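Local coordinates for spore cortex-lytic enzyme (Bacillus cereus ATCC 14579, PDB 6TCI), which probably acts as an amidase that hydrolyses spore cortex peptidoglycan during germination, this piece being its N-terminal, putative peptidoglycan-binding domain, at residues A1-Q5 and D15-L19; I7-G13 and D34-G38; L23-Y29 and A44-F48. All blocks are in the same frame, centred on the assembly; numbering follows the deposited sequence.

Contact 1. Residues A1-Q5 and D15-L19; sequences AFSNQ and DVIEL
An ST turn at S3, held by the carboxylate of D15 in the first turns of helix 14-25, fastens the N-terminal loop to this three-helix peptidoglycan-binding-type domain. S3 OG accepts from Q5 N (3.2 Å) to close the turn, and at the same time donates to D15 OD2 in a bond that is very short, so its exact length is doubtful. The other oxygen, D15 OD1, takes S3 N at 3.1 Å on its syn side, with a nearly straight N-H...O angle of 169°. One carboxylate thus meets both the N-H and the hydroxyl of a single serine, which should restrict its rotation.

F2 illustrates how an aromatic ring settles against such a helix. CG lies anti to its own carbonyl carbon (chi1 -75°), and the ring's CE1 corner reaches the helix backbone near L19 N, with K65 and V69 of helix 62-71 also touching the ring. E18, extended to its carboxylate, stacks over one ring face at 21° between planes, while R22 is the main ionic partner of OE2; the link from A1 N to E18 OE2 is long. At the ring edge, in plane, F2 CE1 comes to 3.6 Å from D15 O.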
loop_
_atom_site.group_PDB
_atom_site.type_symbol
_atom_site.label_atom_id
_atom_site.label_comp_id
_atom_site.label_asym_id
_atom_site.label_seq_id
_atom_site.Cartn_x
_atom_site.Cartn_y
_atom_site.Cartn_z
ATOM N N ALA A 1 -10.044 -2.967 -6.933
ATOM C CA ALA A 1 -10.103 -1.729 -7.703
ATOM C C ALA A 1 -8.719 -1.235 -8.145
ATOM O O ALA A 1 -8.609 -0.193 -8.788
ATOM C CB ALA A 1 -10.832 -0.651 -6.917
ATOM N N PHE A 2 -7.670 -1.976 -7.797
ATOM C CA PHE A 2 -6.326 -1.622 -8.236
ATOM C C PHE A 2 -6.158 -1.894 -9.731
ATOM O O PHE A 2 -6.755 -2.815 -10.289
ATOM C CB PHE A 2 -5.288 -2.459 -7.486
ATOM C CG PHE A 2 -5.063 -2.034 -6.056
ATOM C CD1 PHE A 2 -4.663 -0.742 -5.751
ATOM C CD2 PHE A 2 -5.220 -2.946 -5.021
ATOM C CE1 PHE A 2 -4.441 -0.360 -4.435
ATOM C CE2 PHE A 2 -5.001 -2.577 -3.702
ATOM C CZ PHE A 2 -4.613 -1.277 -3.406
ATOM N N SER A 3 -5.323 -1.084 -10.376
ATOM C CA SER A 3 -4.881 -1.376 -11.731
ATOM C C SER A 3 -3.840 -2.493 -11.690
ATOM O O SER A 3 -3.441 -2.967 -10.620
ATOM C CB SER A 3 -4.291 -0.123 -12.375
ATOM O OG SER A 3 -2.972 0.100 -11.899
ATOM N N ASN A 4 -3.373 -2.908 -12.866
ATOM C CA ASN A 4 -2.346 -3.937 -12.979
ATOM C C ASN A 4 -0.924 -3.376 -12.927
ATOM O O ASN A 4 0.030 -4.113 -13.203
ATOM C CB ASN A 4 -2.571 -4.794 -14.236
ATOM C CG ASN A 4 -2.287 -4.041 -15.528
ATOM O OD1 ASN A 4 -1.998 -2.843 -15.521
ATOM N ND2 ASN A 4 -2.368 -4.750 -16.648
ATOM N N GLN A 5 -0.762 -2.101 -12.584
ATOM C CA GLN A 5 0.547 -1.466 -12.524
ATOM C C GLN A 5 1.099 -1.551 -11.109
ATOM O O GLN A 5 0.357 -1.423 -10.132
ATOM C CB GLN A 5 0.457 0.001 -12.943
ATOM C CG GLN A 5 -0.186 0.206 -14.298
ATOM C CD GLN A 5 0.648 -0.379 -15.416
ATOM O OE1 GLN A 5 1.600 0.245 -15.884
ATOM N NE2 GLN A 5 0.301 -1.590 -15.848
ATOM N N ASP A 15 -4.551 4.665 -7.697
ATOM C CA ASP A 15 -3.996 3.476 -7.050
ATOM C C ASP A 15 -3.376 3.830 -5.709
ATOM O O ASP A 15 -3.477 3.060 -4.750
ATOM C CB ASP A 15 -2.919 2.828 -7.922
ATOM C CG ASP A 15 -3.474 1.853 -8.941
ATOM O OD1 ASP A 15 -4.669 1.493 -8.874
ATOM O OD2 ASP A 15 -2.690 1.434 -9.822
ATOM N N VAL A 16 -2.713 4.988 -5.629
ATOM C CA VAL A 16 -2.075 5.392 -4.379
ATOM C C VAL A 16 -3.116 5.759 -3.327
ATOM O O VAL A 16 -2.951 5.445 -2.141
ATOM C CB VAL A 16 -1.072 6.530 -4.627
ATOM C CG1 VAL A 16 -0.408 6.949 -3.322
ATOM C CG2 VAL A 16 -0.033 6.106 -5.646
ATOM N N ILE A 17 -4.182 6.459 -3.732
ATOM C CA ILE A 17 -5.277 6.753 -2.805
ATOM C C ILE A 17 -5.836 5.468 -2.205
ATOM O O ILE A 17 -6.021 5.364 -0.988
ATOM C CB ILE A 17 -6.378 7.576 -3.497
ATOM C CG1 ILE A 17 -5.847 8.942 -3.919
ATOM C CG2 ILE A 17 -7.563 7.762 -2.559
ATOM C CD1 ILE A 17 -6.750 9.673 -4.875
ATOM N N GLU A 18 -6.128 4.473 -3.052
ATOM C CA GLU A 18 -6.668 3.223 -2.519
ATOM C C GLU A 18 -5.649 2.502 -1.647
ATOM O O GLU A 18 -6.007 1.951 -0.597
ATOM C CB GLU A 18 -7.162 2.311 -3.640
ATOM C CG GLU A 18 -7.650 0.970 -3.122
ATOM C CD GLU A 18 -8.386 0.155 -4.159
ATOM O OE1 GLU A 18 -8.762 0.716 -5.211
ATOM O OE2 GLU A 18 -8.574 -1.059 -3.916
ATOM N N LEU A 19 -4.376 2.504 -2.056
ATOM C CA LEU A 19 -3.332 1.865 -1.260
ATOM C C LEU A 19 -3.225 2.507 0.121
ATOM O O LEU A 19 -3.207 1.812 1.147
ATOM C CB LEU A 19 -1.993 1.955 -1.992
ATOM C CG LEU A 19 -0.786 1.423 -1.209
ATOM C CD1 LEU A 19 -0.854 -0.074 -1.131
ATOM C CD2 LEU A 19 0.517 1.849 -1.874
#

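Contact 2. Residues I7-G13 and D34-G38; sequences IQRGASG and DGVFG
G35 O is met twice from the other loop: G13 N donates to it at 3.0 Å, and S12 CA, 3.0 Å from G35 O, adds a weaker C-H...O contact. Two further backbone bonds flank it: F37 N donates to A11 O (2.9 Å), and G10 N points almost straight (179°) at F37 O, 3.0 Å away. These bonds pin the backbone of F37 at both N-H and carbonyl.

With CG anti to its N (chi1 -165°), F37 directs its ring beneath the Q8-R9 peptide: Q8 C stands 3.4 Å above the ring plane and R9 N 3.5 Å, both over its centre. I7 CG2 lies in plane at the ring edge, 3.8 Å from F37 CD2, and the two side chains cross at about a right angle. L19, Y42 and L45 also touch the ring.

D34 OD1 accepts from V36 N in an Asx turn and also from Q20 NE2, while Q8-A11 make a type II turn with G10 at positive phi. At the centre is a single antiparallel beta bridge, S12 and V36 its non-hydrogen-bonded pair, joining two loops that each run into a helix, G13 and G38 at the N-cap positions.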
loop_
_atom_site.group_PDB
_atom_site.type_symbol
_atom_site.label_atom_id
_atom_site.label_comp_id
_atom_site.label_asym_id
_atom_site.label_seq_id
_atom_site.Cartn_x
_atom_site.Cartn_y
_atom_site.Cartn_z
ATOM N N ILE A 7 2.615 -0.346 -7.810
ATOM C CA ILE A 7 2.540 0.919 -7.084
ATOM C C ILE A 7 3.829 1.084 -6.299
ATOM O O ILE A 7 4.173 0.228 -5.472
ATOM C CB ILE A 7 1.330 0.962 -6.138
ATOM C CG1 ILE A 7 0.095 0.313 -6.764
ATOM C CG2 ILE A 7 1.035 2.400 -5.726
ATOM C CD1 ILE A 7 -1.082 0.255 -5.799
ATOM N N GLN A 8 4.541 2.183 -6.536
ATOM C CA GLN A 8 5.819 2.381 -5.870
ATOM C C GLN A 8 6.049 3.863 -5.630
ATOM O O GLN A 8 5.302 4.718 -6.108
ATOM C CB GLN A 8 6.969 1.786 -6.678
ATOM C CG GLN A 8 7.200 2.500 -7.974
ATOM C CD GLN A 8 8.507 2.089 -8.607
ATOM O OE1 GLN A 8 8.529 1.535 -9.701
ATOM N NE2 GLN A 8 9.607 2.352 -7.911
ATOM N N ARG A 9 7.123 4.142 -4.901
ATOM C CA ARG A 9 7.527 5.501 -4.583
ATOM C C ARG A 9 7.528 6.388 -5.821
ATOM O O ARG A 9 8.020 5.998 -6.887
ATOM C CB ARG A 9 8.922 5.426 -3.977
ATOM C CG ARG A 9 9.671 6.704 -3.928
ATOM C CD ARG A 9 11.092 6.404 -3.567
ATOM N NE ARG A 9 11.768 7.605 -3.153
ATOM C CZ ARG A 9 12.953 7.584 -2.564
ATOM N NH1 ARG A 9 13.546 6.417 -2.353
ATOM N NH2 ARG A 9 13.534 8.713 -2.199
ATOM N N GLY A 10 6.961 7.590 -5.674
ATOM C CA GLY A 10 6.853 8.536 -6.759
ATOM C C GLY A 10 5.533 8.495 -7.494
ATOM O O GLY A 10 5.199 9.454 -8.201
ATOM N N ALA A 11 4.778 7.414 -7.350
ATOM C CA ALA A 11 3.484 7.317 -7.991
ATOM C C ALA A 11 2.495 8.280 -7.348
ATOM O O ALA A 11 2.631 8.684 -6.186
ATOM C CB ALA A 11 2.931 5.903 -7.855
ATOM N N SER A 12 1.476 8.629 -8.123
ATOM C CA SER A 12 0.380 9.429 -7.612
ATOM C C SER A 12 -0.901 9.009 -8.311
ATOM O O SER A 12 -0.879 8.401 -9.384
ATOM C CB SER A 12 0.644 10.927 -7.783
ATOM O OG SER A 12 0.743 11.265 -9.152
ATOM N N GLY A 13 -2.020 9.315 -7.677
ATOM C CA GLY A 13 -3.306 9.087 -8.287
ATOM C C GLY A 13 -4.086 7.973 -7.611
ATOM O O GLY A 13 -3.839 7.609 -6.462
ATOM N N ASP A 34 -3.305 11.394 0.677
ATOM C CA ASP A 34 -3.114 12.449 -0.303
ATOM C C ASP A 34 -2.868 11.932 -1.711
ATOM O O ASP A 34 -2.775 12.742 -2.640
ATOM C CB ASP A 34 -1.989 13.402 0.127
ATOM C CG ASP A 34 -0.641 12.706 0.275
ATOM O OD1 ASP A 34 -0.520 11.515 -0.077
ATOM O OD2 ASP A 34 0.308 13.360 0.755
ATOM N N GLY A 35 -2.757 10.619 -1.896
ATOM C CA GLY A 35 -2.533 10.084 -3.223
ATOM C C GLY A 35 -1.132 10.249 -3.767
ATOM O O GLY A 35 -0.930 10.048 -4.964
ATOM N N VAL A 36 -0.153 10.589 -2.930
ATOM C CA VAL A 36 1.240 10.730 -3.350
ATOM C C VAL A 36 2.079 9.733 -2.556
ATOM O O VAL A 36 2.068 9.757 -1.320
ATOM C CB VAL A 36 1.754 12.165 -3.150
ATOM C CG1 VAL A 36 3.214 12.273 -3.559
ATOM C CG2 VAL A 36 0.911 13.140 -3.950
ATOM N N PHE A 37 2.815 8.873 -3.262
ATOM C CA PHE A 37 3.566 7.783 -2.632
ATOM C C PHE A 37 4.936 8.313 -2.203
ATOM O O PHE A 37 5.877 8.372 -3.001
ATOM C CB PHE A 37 3.669 6.613 -3.604
ATOM C CG PHE A 37 4.106 5.295 -2.989
ATOM C CD1 PHE A 37 5.199 5.209 -2.129
ATOM C CD2 PHE A 37 3.469 4.118 -3.361
ATOM C CE1 PHE A 37 5.611 3.972 -1.625
ATOM C CE2 PHE A 37 3.877 2.891 -2.866
ATOM C CZ PHE A 37 4.946 2.821 -1.993
ATOM N N GLY A 38 5.051 8.687 -0.930
ATOM C CA GLY A 38 6.322 9.091 -0.363
ATOM C C GLY A 38 6.720 8.231 0.821
ATOM O O GLY A 38 6.264 7.090 0.940
#

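Contact 3. Residues L23-Y29 and A44-F48; sequences LKYNGFY and ALRNF
F28 lays one face of its ring against the backbone of helix 39-51, and F48 turns its ring edge toward that face. The planes stand at 88° with centroids 5.6 Å apart, an offset edge-to-face pair in which F48 CD1 approaches F28 CE2 at 3.8 Å. F48 CA makes a CH-pi contact over the same ring, 3.8 Å from its centroid, while N47 brings CB alongside F28 CD1. A Schellman motif at G27, with F28 N bonded to L23 O and G27 N to K24 O, ends the helix and probably helps direct F28 toward helix 39-51.

L23, near the end of helix 14-25 with CG anti to its carbonyl carbon (chi1 -71°), splits its methyls: the L23 and F48 side chains cross at about a right angle, with L23 CD2 3.6 Å from F48 CB, while CD1 rests on A44 and L45. A44 CB lies 3.3 Å from F28 O, and the same methyl sits at the edge of the Y29 ring, 3.9 Å from Y29 CB. F48 also stacks with F52.

No direct hydrogen bond crosses the contact, so helix end and helix are joined mainly by apolar cover, with a single water accepting from N47 ND2 and donating to F28 O.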
loop_
_atom_site.group_PDB
_atom_site.type_symbol
_atom_site.label_atom_id
_atom_site.label_comp_id
_atom_site.label_asym_id
_atom_site.label_seq_id
_atom_site.Cartn_x
_atom_site.Cartn_y
_atom_site.Cartn_z
ATOM N N LEU A 23 -4.229 0.710 3.681
ATOM C CA LEU A 23 -3.221 0.630 4.733
ATOM C C LEU A 23 -3.676 1.371 5.984
ATOM O O LEU A 23 -3.355 0.961 7.102
ATOM C CB LEU A 23 -1.881 1.178 4.239
ATOM C CG LEU A 23 -1.125 0.339 3.207
ATOM C CD1 LEU A 23 0.045 1.121 2.645
ATOM C CD2 LEU A 23 -0.628 -0.948 3.829
ATOM N N LYS A 24 -4.406 2.476 5.818
ATOM C CA LYS A 24 -4.924 3.190 6.980
ATOM C C LYS A 24 -5.971 2.357 7.707
ATOM O O LYS A 24 -5.946 2.251 8.939
ATOM C CB LYS A 24 -5.502 4.538 6.555
ATOM C CG LYS A 24 -6.177 5.296 7.690
ATOM C CD LYS A 24 -6.592 6.687 7.246
ATOM C CE LYS A 24 -5.386 7.574 7.022
ATOM N NZ LYS A 24 -4.625 7.783 8.287
ATOM N N TYR A 25 -6.887 1.743 6.952
ATOM C CA TYR A 25 -7.923 0.907 7.551
ATOM C C TYR A 25 -7.317 -0.234 8.354
ATOM O O TYR A 25 -7.869 -0.635 9.388
ATOM C CB TYR A 25 -8.825 0.363 6.441
ATOM C CG TYR A 25 -10.119 -0.252 6.924
ATOM C CD1 TYR A 25 -11.187 0.544 7.312
ATOM C CD2 TYR A 25 -10.278 -1.633 6.976
ATOM C CE1 TYR A 25 -12.368 -0.010 7.737
ATOM C CE2 TYR A 25 -11.461 -2.199 7.411
ATOM C CZ TYR A 25 -12.505 -1.379 7.787
ATOM O OH TYR A 25 -13.694 -1.921 8.224
ATOM N N ASN A 26 -6.185 -0.761 7.897
ATOM C CA ASN A 26 -5.480 -1.838 8.572
ATOM C C ASN A 26 -4.566 -1.352 9.693
ATOM O O ASN A 26 -3.987 -2.183 10.398
ATOM C CB ASN A 26 -4.683 -2.674 7.558
ATOM C CG ASN A 26 -5.504 -3.804 6.962
ATOM O OD1 ASN A 26 -5.881 -4.736 7.660
ATOM N ND2 ASN A 26 -5.750 -3.743 5.660
ATOM N N GLY A 27 -4.412 -0.039 9.871
ATOM C CA GLY A 27 -3.625 0.509 10.963
ATOM C C GLY A 27 -2.159 0.728 10.668
ATOM O O GLY A 27 -1.370 0.878 11.609
ATOM N N PHE A 28 -1.761 0.737 9.403
ATOM C CA PHE A 28 -0.360 0.920 9.052
ATOM C C PHE A 28 -0.025 2.323 8.572
ATOM O O PHE A 28 1.091 2.797 8.818
ATOM C CB PHE A 28 0.060 -0.077 7.967
ATOM C CG PHE A 28 0.059 -1.500 8.421
ATOM C CD1 PHE A 28 1.170 -2.042 9.050
ATOM C CD2 PHE A 28 -1.053 -2.297 8.223
ATOM C CE1 PHE A 28 1.168 -3.360 9.475
ATOM C CE2 PHE A 28 -1.068 -3.612 8.652
ATOM C CZ PHE A 28 0.047 -4.145 9.272
ATOM N N TYR A 29 -0.946 2.994 7.884
ATOM C CA TYR A 29 -0.696 4.315 7.320
ATOM C C TYR A 29 -1.359 5.365 8.201
ATOM O O TYR A 29 -2.588 5.389 8.322
ATOM C CB TYR A 29 -1.224 4.407 5.889
ATOM C CG TYR A 29 -0.951 5.739 5.236
ATOM C CD1 TYR A 29 0.326 6.078 4.806
ATOM C CD2 TYR A 29 -1.967 6.662 5.052
ATOM C CE1 TYR A 29 0.579 7.299 4.213
ATOM C CE2 TYR A 29 -1.720 7.885 4.462
ATOM C CZ TYR A 29 -0.449 8.198 4.045
ATOM O OH TYR A 29 -0.205 9.417 3.455
ATOM N N ALA A 44 4.628 2.491 5.727
ATOM C CA ALA A 44 3.412 1.734 6.015
ATOM C C ALA A 44 3.355 0.449 5.204
ATOM O O ALA A 44 2.985 -0.608 5.724
ATOM C CB ALA A 44 2.181 2.589 5.714
ATOM N N LEU A 45 3.700 0.526 3.916
ATOM C CA LEU A 45 3.595 -0.652 3.064
ATOM C C LEU A 45 4.600 -1.717 3.470
ATOM O O LEU A 45 4.263 -2.906 3.507
ATOM C CB LEU A 45 3.771 -0.262 1.594
ATOM C CG LEU A 45 3.689 -1.425 0.594
ATOM C CD1 LEU A 45 2.370 -2.189 0.701
ATOM C CD2 LEU A 45 3.937 -0.943 -0.840
ATOM N N ARG A 46 5.829 -1.314 3.802
ATOM C CA ARG A 46 6.808 -2.295 4.260
ATOM C C ARG A 46 6.370 -2.961 5.563
ATOM O O ARG A 46 6.557 -4.169 5.740
ATOM C CB ARG A 46 8.184 -1.647 4.384
ATOM C CG ARG A 46 8.778 -1.295 3.041
ATOM C CD ARG A 46 10.055 -0.508 3.212
ATOM N NE ARG A 46 11.022 -1.260 4.002
ATOM C CZ ARG A 46 11.994 -2.006 3.482
ATOM N NH1 ARG A 46 12.161 -2.079 2.165
ATOM N NH2 ARG A 46 12.796 -2.683 4.280
ATOM N N ASN A 47 5.784 -2.192 6.487
ATOM C CA ASN A 47 5.307 -2.794 7.732
ATOM C C ASN A 47 4.155 -3.754 7.471
ATOM O O ASN A 47 4.045 -4.796 8.130
ATOM C CB ASN A 47 4.887 -1.698 8.707
ATOM C CG ASN A 47 6.071 -0.978 9.298
ATOM O OD1 ASN A 47 7.153 -1.553 9.427
ATOM N ND2 ASN A 47 5.884 0.287 9.647
ATOM N N PHE A 48 3.283 -3.417 6.515
ATOM C CA PHE A 48 2.225 -4.338 6.123
ATOM C C PHE A 48 2.811 -5.620 5.546
ATOM O O PHE A 48 2.387 -6.726 5.901
ATOM C CB PHE A 48 1.299 -3.674 5.102
ATOM C CG PHE A 48 0.324 -4.625 4.488
ATOM C CD1 PHE A 48 -0.853 -4.936 5.147
ATOM C CD2 PHE A 48 0.590 -5.241 3.279
ATOM C CE1 PHE A 48 -1.751 -5.832 4.615
ATOM C CE2 PHE A 48 -0.316 -6.141 2.736
ATOM C CZ PHE A 48 -1.484 -6.436 3.414
HETATM O O HOH W 1 3.151 1.096 9.881
#

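Helix 14-25 links all three contacts: its first turns belong to contact 1, its last to contact 3, and V16 and L19 reach contact 2. Contacts 1 and 2 lie about 10 Å apart between centres and meet where V16 CG1 touches G35 C (3.4 Å) and L19 CD2 touches F37 CE2 (3.7 Å). Between centres, contact 3 sits about 15 Å from contact 1, across the chain's centre, and about 14 Å from contact 2, meeting it at F37 CZ and L45 CD2 (4.1 Å). L19, F37 and L45 touch pairwise, L19 CD1 4.3 Å from L45 CD1. Contacts 1 and 2 hold largely by hydrogen bonds, contact 3 mainly by apolar packing; no ligand site is assigned.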